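Local atomic coordinates of ORF 37 (Human herpesvirus 8 type M, PDB entry 3FHD), a protein that processes branched or non-linear viral DNA with endonuclease and exonuclease activities, acting on double- and single-stranded substrates, to promote production of mature, packaged unit-length linear genomes. Residues A173-N178 with Y395-L400; R341-T344 with I350-C353. One frame throughout, in Å; residues are numbered along the deposited sequence.

Contact 1 of 2, residues A173-N178 with Y395-L400; sequences AVKQQN and YFYQVL. With SO4 (sulfate ion), chain B.
Tyr397 brings its phenol ring up to the side chains of Val174 and Lys175, in the last turn of helix 170-175. Val174 comes to the CE1 side of the ring, its CG1 4.0 Å from Tyr397 CE1, and the two side chains cross at about a right angle. CG1 lies opposite the backbone N (chi1 170°), a setting that turns this methyl to the tyrosine. Lys175 reaches the far end of the same ring. Its CG lies 4.1 Å from Tyr397 CZ, and the chain, bent at chi2, chi3 and chi4, passes alongside the phenol oxygen, with CE 3.3 Å from Tyr397 OH. The ammonium group follows, with NZ 3.6 Å from Tyr397 OH. The lysine methylenes thus border the hydroxyl end of the ring, and this residue is exposed, whereas Val174 and Tyr397 are buried. His171, one turn earlier, adds an edge-to-face ring contact with Tyr397.

Just past the helix, Gln177 folds back and gives its NE2 to Ala173 O at 2.8 Å, a bond that ties the departing chain to the final turn. On helix 394-412, the extended side chain of Gln398 makes a weak hydrogen bond from NE2 to sulfate O2, 3.3 Å away; Arg161, Ser167, Ser168 and Ser241 also bind this anion, and Lys268 takes up Gln398 OE1. Gln398 also touches Glu266, a magnesium ligand. The contact is packing of two helices near the metal site of a PD-(D/E)XK nuclease, the Tyr397 side chain standing about 14 Å from the magnesium ion.

Contact 2 of 2, residues R341-T344 with I350-C353; sequences RKLT and IREC. With SO4 (sulfate ion), chain D.
Leu343 divides its two methyl groups between neighbouring residues of helix 348-355. CD2 meets the branch methyl of Ile350, 3.7 Å from Ile350 CG2, while CD1 lies over one face of the Arg351 guanidinium, 3.8 Å from Arg351 NH1. The leucine has CG opposite its carbonyl carbon (chi1 -62°), and the two methyls of its fork then point to different partners. Ile350 crosses it at about a right angle and offers CG2 alone; the longer CG1 branch leads away from the loop.

Arg351 takes the longer route. Its side chain runs straight through chi2 and bends at chi3 (-61°), which brings the flat guanidinium back across the leucine. Leu343 CB adds to the cover, 3.8 Å from Arg351 NH2. The same nitrogen reaches Thr344 O at 3.1 Å, with the oxygen at the edge of the guanidinium and near its plane. One planar group is therefore packed on a face by carbon and approached at its rim by a carbonyl.

At the other end of residues 341-344, Arg341 grips a sulfate ion with both terminal nitrogens: Arg341 NH1 to sulfate O3 is 2.8 Å and nearly straight (163°), with O3 in the guanidinium plane at its edge, and Arg341 NH2 to sulfate O1 is 2.7 Å and more bent.

Backbone hydrogen bonds link Arg341 to Leu319 and Leu343 to Gly317, while Thr344 OG1 receives Leu346 N close to where the helix begins. The contact thus lays the loop that follows strand 326-328 against the first turn of helix 348-355, away from the metal site.

In the fold
From the N terminus, the chain passes through a series of helices to helix 170-175, the first partner of contact 1. It then supplies the magnesium ligands, Asp243 just before strand 244-245 and Glu266 and Ile267 on strand 262-269, and after strand 326-328 enters the loop of contact 2. That contact closes a short local turn into helix 348-355. Strands 362-367 and 379-389 follow before helix 394-412 returns to residues 173-178, so contact 1 closes a long loop that contains contact 2 entirely. Their centres are about 17 Å apart, and the two meet directly where Phe396 CZ packs 3.9 Å from Cys353 SG, joining helix 394-412 to helix 348-355.

Contact 1 of 2, residues A173-N178 with Y395-L400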
ATOM      1  N   ALA A 173      -8.135 -10.665  -4.234  1.00 13.93           N
ATOM      2  CA  ALA A 173      -7.409 -11.761  -4.937  1.00 14.33           C
ATOM      3  C   ALA A 173      -7.492 -13.084  -4.156  1.00 15.04           C
ATOM      4  O   ALA A 173      -7.410 -14.172  -4.734  1.00 14.30           O
ATOM      5  CB  ALA A 173      -5.928 -11.369  -5.224  1.00 15.37           C
ATOM      6  N   VAL A 174      -7.646 -12.994  -2.836  1.00 15.60           N
ATOM      7  CA  VAL A 174      -7.759 -14.210  -2.025  1.00 17.48           C
ATOM      8  C   VAL A 174      -9.229 -14.650  -1.844  1.00 17.20           C
ATOM      9  O   VAL A 174      -9.566 -15.831  -2.000  1.00 18.12           O
ATOM     10  CB  VAL A 174      -7.083 -14.035  -0.636  1.00 15.88           C
ATOM     11  CG1 VAL A 174      -7.447 -15.237   0.275  1.00 20.32           C
ATOM     12  CG2 VAL A 174      -5.573 -13.952  -0.780  1.00 17.54           C
ATOM     13  N   LYS A 175     -10.099 -13.705  -1.487  1.00 17.14           N
ATOM     14  CA  LYS A 175     -11.412 -14.056  -0.947  1.00 18.45           C
ATOM     15  C   LYS A 175     -12.537 -13.846  -1.941  1.00 17.75           C
ATOM     16  O   LYS A 175     -13.662 -14.278  -1.711  1.00 17.47           O
ATOM     17  CB  LYS A 175     -11.733 -13.241   0.317  1.00 19.09           C
ATOM     18  CG  LYS A 175     -10.954 -13.640   1.594  1.00 20.73           C
ATOM     19  CD  LYS A 175     -10.912 -15.162   1.799  1.00 25.43           C
ATOM     20  CE  LYS A 175     -11.056 -15.578   3.252  1.00 31.22           C
ATOM     21  NZ  LYS A 175     -10.233 -16.805   3.550  1.00 33.26           N
ATOM     22  N   GLN A 176     -12.262 -13.125  -3.019  1.00 17.91           N
ATOM     23  CA  GLN A 176     -13.358 -12.701  -3.872  1.00 18.15           C
ATOM     24  C   GLN A 176     -13.192 -13.174  -5.316  1.00 17.50           C
ATOM     25  O   GLN A 176     -14.022 -13.962  -5.799  1.00 15.56           O
ATOM     26  CB  GLN A 176     -13.571 -11.174  -3.764  1.00 18.56           C
ATOM     27  CG  GLN A 176     -14.067 -10.674  -2.409  1.00 19.78           C
ATOM     28  CD  GLN A 176     -14.234  -9.146  -2.370  1.00 21.11           C
ATOM     29  OE1 GLN A 176     -13.452  -8.411  -2.951  1.00 23.54           O
ATOM     30  NE2 GLN A 176     -15.298  -8.679  -1.713  1.00 27.41           N
ATOM     31  N   GLN A 177     -12.143 -12.691  -6.002  1.00 16.15           N
ATOM     32  CA  GLN A 177     -11.805 -13.162  -7.361  1.00 16.68           C
ATOM     33  C   GLN A 177     -12.912 -12.895  -8.406  1.00 16.82           C
ATOM     34  O   GLN A 177     -13.006 -13.570  -9.444  1.00 17.99           O
ATOM     35  CB  GLN A 177     -11.376 -14.645  -7.312  1.00 16.40           C
ATOM     36  CG  GLN A 177     -10.291 -14.918  -6.225  1.00 16.05           C
ATOM     37  CD  GLN A 177      -9.723 -16.334  -6.245  1.00 15.75           C
ATOM     38  OE1 GLN A 177     -10.253 -17.213  -6.922  1.00 16.36           O
ATOM     39  NE2 GLN A 177      -8.654 -16.559  -5.483  1.00 17.65           N
ATOM     40  N   ASN A 178     -13.746 -11.895  -8.135  1.00 16.66           N
ATOM     41  CA  ASN A 178     -14.894 -11.621  -8.995  1.00 17.76           C
ATOM     42  C   ASN A 178     -14.542 -10.421  -9.864  1.00 18.15           C
ATOM     43  O   ASN A 178     -13.393  -9.940  -9.822  1.00 15.63           O
ATOM     44  CB  ASN A 178     -16.158 -11.356  -8.157  1.00 18.63           C
ATOM     45  CG  ASN A 178     -15.972 -10.202  -7.155  1.00 18.92           C
ATOM     46  OD1 ASN A 178     -15.068  -9.378  -7.292  1.00 18.99           O
ATOM     47  ND2 ASN A 178     -16.836 -10.138  -6.163  1.00 17.55           N
ATOM     48  N   TYR A 395      -8.580  -4.544   5.178  1.00 19.85           N
ATOM     49  CA  TYR A 395      -7.395  -3.804   5.653  1.00 19.99           C
ATOM     50  C   TYR A 395      -6.376  -4.712   6.347  1.00 18.18           C
ATOM     51  O   TYR A 395      -5.179  -4.422   6.320  1.00 18.23           O
ATOM     52  CB  TYR A 395      -7.725  -2.620   6.565  1.00 21.13           C
ATOM     53  CG  TYR A 395      -8.582  -1.551   5.915  1.00 24.47           C
ATOM     54  CD1 TYR A 395      -8.749  -1.505   4.526  1.00 24.75           C
ATOM     55  CD2 TYR A 395      -9.192  -0.572   6.673  1.00 27.79           C
ATOM     56  CE1 TYR A 395      -9.539  -0.557   3.922  1.00 26.17           C
ATOM     57  CE2 TYR A 395     -10.004   0.426   6.048  1.00 28.20           C
ATOM     58  CZ  TYR A 395     -10.147   0.407   4.681  1.00 26.70           C
ATOM     59  OH  TYR A 395     -10.922   1.350   4.033  1.00 29.39           O
ATOM     60  N   PHE A 396      -6.854  -5.786   6.955  1.00 17.50           N
ATOM     61  CA  PHE A 396      -5.973  -6.789   7.514  1.00 16.38           C
ATOM     62  C   PHE A 396      -5.098  -7.441   6.437  1.00 15.94           C
ATOM     63  O   PHE A 396      -3.875  -7.530   6.594  1.00 15.40           O
ATOM     64  CB  PHE A 396      -6.729  -7.853   8.337  1.00 16.98           C
ATOM     65  CG  PHE A 396      -5.824  -8.916   8.871  1.00 15.92           C
ATOM     66  CD1 PHE A 396      -5.092  -8.698  10.063  1.00 17.19           C
ATOM     67  CD2 PHE A 396      -5.663 -10.130   8.195  1.00 14.92           C
ATOM     68  CE1 PHE A 396      -4.224  -9.685  10.555  1.00 15.54           C
ATOM     69  CE2 PHE A 396      -4.797 -11.128   8.711  1.00 18.40           C
ATOM     70  CZ  PHE A 396      -4.083 -10.891   9.870  1.00 16.05           C
ATOM     71  N   TYR A 397      -5.731  -7.836   5.337  1.00 15.86           N
ATOM     72  CA  TYR A 397      -5.085  -8.419   4.165  1.00 16.32           C
ATOM     73  C   TYR A 397      -4.128  -7.412   3.477  1.00 16.22           C
ATOM     74  O   TYR A 397      -3.100  -7.794   2.964  1.00 14.36           O
ATOM     75  CB  TYR A 397      -6.173  -8.800   3.148  1.00 17.00           C
ATOM     76  CG  TYR A 397      -6.838 -10.095   3.501  1.00 19.01           C
ATOM     77  CD1 TYR A 397      -6.513 -11.271   2.819  1.00 21.33           C
ATOM     78  CD2 TYR A 397      -7.756 -10.168   4.558  1.00 20.01           C
ATOM     79  CE1 TYR A 397      -7.121 -12.501   3.156  1.00 21.87           C
ATOM     80  CE2 TYR A 397      -8.350 -11.398   4.924  1.00 21.74           C
ATOM     81  CZ  TYR A 397      -8.019 -12.557   4.210  1.00 21.28           C
ATOM     82  OH  TYR A 397      -8.599 -13.779   4.533  1.00 23.23           O
ATOM     83  N   GLN A 398      -4.534  -6.153   3.409  1.00 16.21           N
ATOM     84  CA  GLN A 398      -3.662  -5.093   2.864  1.00 16.96           C
ATOM     85  C   GLN A 398      -2.326  -4.967   3.603  1.00 16.53           C
ATOM     86  O   GLN A 398      -1.276  -4.952   2.969  1.00 15.32           O
ATOM     87  CB  GLN A 398      -4.408  -3.739   2.845  1.00 16.50           C
ATOM     88  CG  GLN A 398      -3.518  -2.574   2.400  1.00 17.82           C
ATOM     89  CD  GLN A 398      -4.319  -1.346   2.003  1.00 19.20           C
ATOM     90  OE1 GLN A 398      -5.367  -1.050   2.604  1.00 19.89           O
ATOM     91  NE2 GLN A 398      -3.848  -0.642   0.969  1.00 20.10           N
ATOM     92  N   VAL A 399      -2.366  -4.900   4.935  1.00 17.10           N
ATOM     93  CA  VAL A 399      -1.144  -4.758   5.724  1.00 17.40           C
ATOM     94  C   VAL A 399      -0.351  -6.077   5.680  1.00 17.20           C
ATOM     95  O   VAL A 399       0.881  -6.071   5.758  1.00 17.76           O
ATOM     96  CB  VAL A 399      -1.452  -4.301   7.183  1.00 18.41           C
ATOM     97  CG1 VAL A 399      -0.150  -4.087   7.966  1.00 17.91           C
ATOM     98  CG2 VAL A 399      -2.265  -3.000   7.178  1.00 19.27           C
ATOM     99  N   LEU A 400      -1.072  -7.201   5.588  1.00 16.74           N
ATOM    100  CA  LEU A 400      -0.452  -8.528   5.474  1.00 16.65           C
ATOM    101  C   LEU A 400       0.469  -8.523   4.254  1.00 16.42           C
ATOM    102  O   LEU A 400       1.637  -8.929   4.365  1.00 16.98           O
ATOM    103  CB  LEU A 400      -1.522  -9.638   5.339  1.00 16.40           C
ATOM    104  CG  LEU A 400      -0.987 -11.072   5.483  1.00 18.36           C
ATOM    105  CD1 LEU A 400      -2.056 -12.025   6.053  1.00 20.94           C
ATOM    106  CD2 LEU A 400      -0.394 -11.601   4.205  1.00 17.71           C
TER
HETATM  107  S   SO4 B 487      -1.215  -0.318  -2.726  1.00 24.06           S
HETATM  108  O1  SO4 B 487      -2.189  -1.004  -3.561  1.00 20.40           O
HETATM  109  O2  SO4 B 487      -1.913   0.297  -1.591  1.00 23.18           O
HETATM  110  O3  SO4 B 487      -0.293  -1.336  -2.264  1.00 19.67           O
HETATM  111  O4  SO4 B 487      -0.455   0.609  -3.523  1.00 26.72           O

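Contact 2 of 2, residues R341-T344 with I350-C353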
ATOM      1  N   ARG A 341     -23.199 -15.746  12.927  1.00 33.53           N
ATOM      2  CA  ARG A 341     -22.370 -16.842  12.399  1.00 34.05           C
ATOM      3  C   ARG A 341     -21.261 -17.266  13.367  1.00 32.53           C
ATOM      4  O   ARG A 341     -20.532 -16.427  13.892  1.00 32.58           O
ATOM      5  CB  ARG A 341     -21.755 -16.450  11.044  1.00 33.81           C
ATOM      6  CG  ARG A 341     -22.661 -16.696   9.834  1.00 35.61           C
ATOM      7  CD  ARG A 341     -21.973 -16.299   8.514  1.00 36.61           C
ATOM      8  NE  ARG A 341     -21.145 -17.375   7.947  1.00 41.26           N
ATOM      9  CZ  ARG A 341     -20.274 -17.216   6.945  1.00 43.17           C
ATOM     10  NH1 ARG A 341     -19.564 -18.254   6.500  1.00 43.58           N
ATOM     11  NH2 ARG A 341     -20.097 -16.020   6.388  1.00 44.21           N
ATOM     12  N   LYS A 342     -21.141 -18.573  13.591  1.00 31.64           N
ATOM     13  CA  LYS A 342     -20.049 -19.133  14.396  1.00 30.59           C
ATOM     14  C   LYS A 342     -18.844 -19.438  13.514  1.00 29.62           C
ATOM     15  O   LYS A 342     -18.992 -19.627  12.304  1.00 29.44           O
ATOM     16  CB  LYS A 342     -20.498 -20.414  15.116  1.00 30.65           C
ATOM     17  CG  LYS A 342     -21.471 -20.166  16.257  1.00 31.37           C
ATOM     18  CD  LYS A 342     -22.146 -21.445  16.750  1.00 30.90           C
ATOM     19  CE  LYS A 342     -23.313 -21.115  17.677  1.00 31.17           C
ATOM     20  NZ  LYS A 342     -24.177 -22.291  17.931  1.00 31.00           N
ATOM     21  N   LEU A 343     -17.654 -19.453  14.117  1.00 28.53           N
ATOM     22  CA  LEU A 343     -16.469 -20.045  13.482  1.00 27.57           C
ATOM     23  C   LEU A 343     -16.663 -21.560  13.386  1.00 26.87           C
ATOM     24  O   LEU A 343     -17.107 -22.203  14.353  1.00 26.91           O
ATOM     25  CB  LEU A 343     -15.212 -19.758  14.303  1.00 27.91           C
ATOM     26  CG  LEU A 343     -14.773 -18.306  14.511  1.00 28.31           C
ATOM     27  CD1 LEU A 343     -13.840 -18.192  15.708  1.00 29.28           C
ATOM     28  CD2 LEU A 343     -14.099 -17.780  13.264  1.00 29.93           C
ATOM     29  N   THR A 344     -16.359 -22.127  12.221  1.00 25.44           N
ATOM     30  CA  THR A 344     -16.472 -23.579  12.019  1.00 24.09           C
ATOM     31  C   THR A 344     -15.050 -24.159  12.088  1.00 22.59           C
ATOM     32  O   THR A 344     -14.088 -23.401  12.211  1.00 21.71           O
ATOM     33  CB  THR A 344     -17.146 -23.918  10.661  1.00 24.11           C
ATOM     34  OG1 THR A 344     -16.237 -23.629   9.592  1.00 24.64           O
ATOM     35  CG2 THR A 344     -18.446 -23.110  10.460  1.00 24.69           C
ATOM     36  N   ILE A 350      -8.596 -18.090  10.364  1.00 19.14           N
ATOM     37  CA  ILE A 350      -9.205 -16.961  11.089  1.00 18.46           C
ATOM     38  C   ILE A 350      -8.976 -17.055  12.602  1.00 17.93           C
ATOM     39  O   ILE A 350      -8.551 -16.083  13.238  1.00 16.30           O
ATOM     40  CB  ILE A 350     -10.715 -16.738  10.728  1.00 19.17           C
ATOM     41  CG1 ILE A 350     -10.863 -16.113   9.329  1.00 19.47           C
ATOM     42  CG2 ILE A 350     -11.392 -15.819  11.742  1.00 19.24           C
ATOM     43  CD1 ILE A 350     -10.313 -14.699   9.201  1.00 28.06           C
ATOM     44  N   ARG A 351      -9.220 -18.236  13.170  1.00 19.01           N
ATOM     45  CA  ARG A 351      -8.998 -18.446  14.596  1.00 20.02           C
ATOM     46  C   ARG A 351      -7.563 -18.101  15.016  1.00 20.40           C
ATOM     47  O   ARG A 351      -7.345 -17.432  16.039  1.00 19.76           O
ATOM     48  CB  ARG A 351      -9.341 -19.882  14.983  1.00 20.01           C
ATOM     49  CG  ARG A 351      -9.929 -19.992  16.356  1.00 23.97           C
ATOM     50  CD  ARG A 351     -10.158 -21.453  16.748  1.00 25.38           C
ATOM     51  NE  ARG A 351     -11.100 -22.124  15.848  1.00 27.97           N
ATOM     52  CZ  ARG A 351     -12.421 -22.182  16.018  1.00 27.80           C
ATOM     53  NH1 ARG A 351     -13.015 -21.605  17.071  1.00 29.93           N
ATOM     54  NH2 ARG A 351     -13.154 -22.830  15.124  1.00 27.46           N
ATOM     55  N   GLU A 352      -6.598 -18.546  14.212  1.00 21.07           N
ATOM     56  CA  GLU A 352      -5.167 -18.318  14.465  1.00 21.41           C
ATOM     57  C   GLU A 352      -4.829 -16.816  14.410  1.00 20.98           C
ATOM     58  O   GLU A 352      -4.060 -16.303  15.235  1.00 19.97           O
ATOM     59  CB  GLU A 352      -4.348 -19.125  13.459  1.00 22.02           C
ATOM     60  CG  GLU A 352      -2.845 -18.845  13.432  1.00 26.88           C
ATOM     61  CD  GLU A 352      -2.043 -19.761  14.350  1.00 33.86           C
ATOM     62  OE1 GLU A 352      -2.504 -20.077  15.482  1.00 36.36           O
ATOM     63  OE2 GLU A 352      -0.923 -20.157  13.932  1.00 37.33           O
ATOM     64  N   CYS A 353      -5.425 -16.118  13.444  1.00 19.67           N
ATOM     65  CA  CYS A 353      -5.204 -14.690  13.311  1.00 20.72           C
ATOM     66  C   CYS A 353      -5.816 -13.946  14.494  1.00 19.91           C
ATOM     67  O   CYS A 353      -5.220 -12.991  14.982  1.00 20.42           O
ATOM     68  CB  CYS A 353      -5.776 -14.150  11.986  1.00 18.53           C
ATOM     69  SG  CYS A 353      -4.898 -14.709  10.464  1.00 25.29           S
TER
HETATM   70  S   SO4 D 489     -18.260 -16.420   3.372  1.00 74.20           S
HETATM   71  O1  SO4 D 489     -19.471 -15.700   3.763  1.00 74.53           O
HETATM   72  O2  SO4 D 489     -17.103 -15.558   3.609  1.00 73.94           O
HETATM   73  O3  SO4 D 489     -18.132 -17.650   4.168  1.00 74.88           O
HETATM   74  O4  SO4 D 489     -18.342 -16.784   1.959  1.00 73.75           O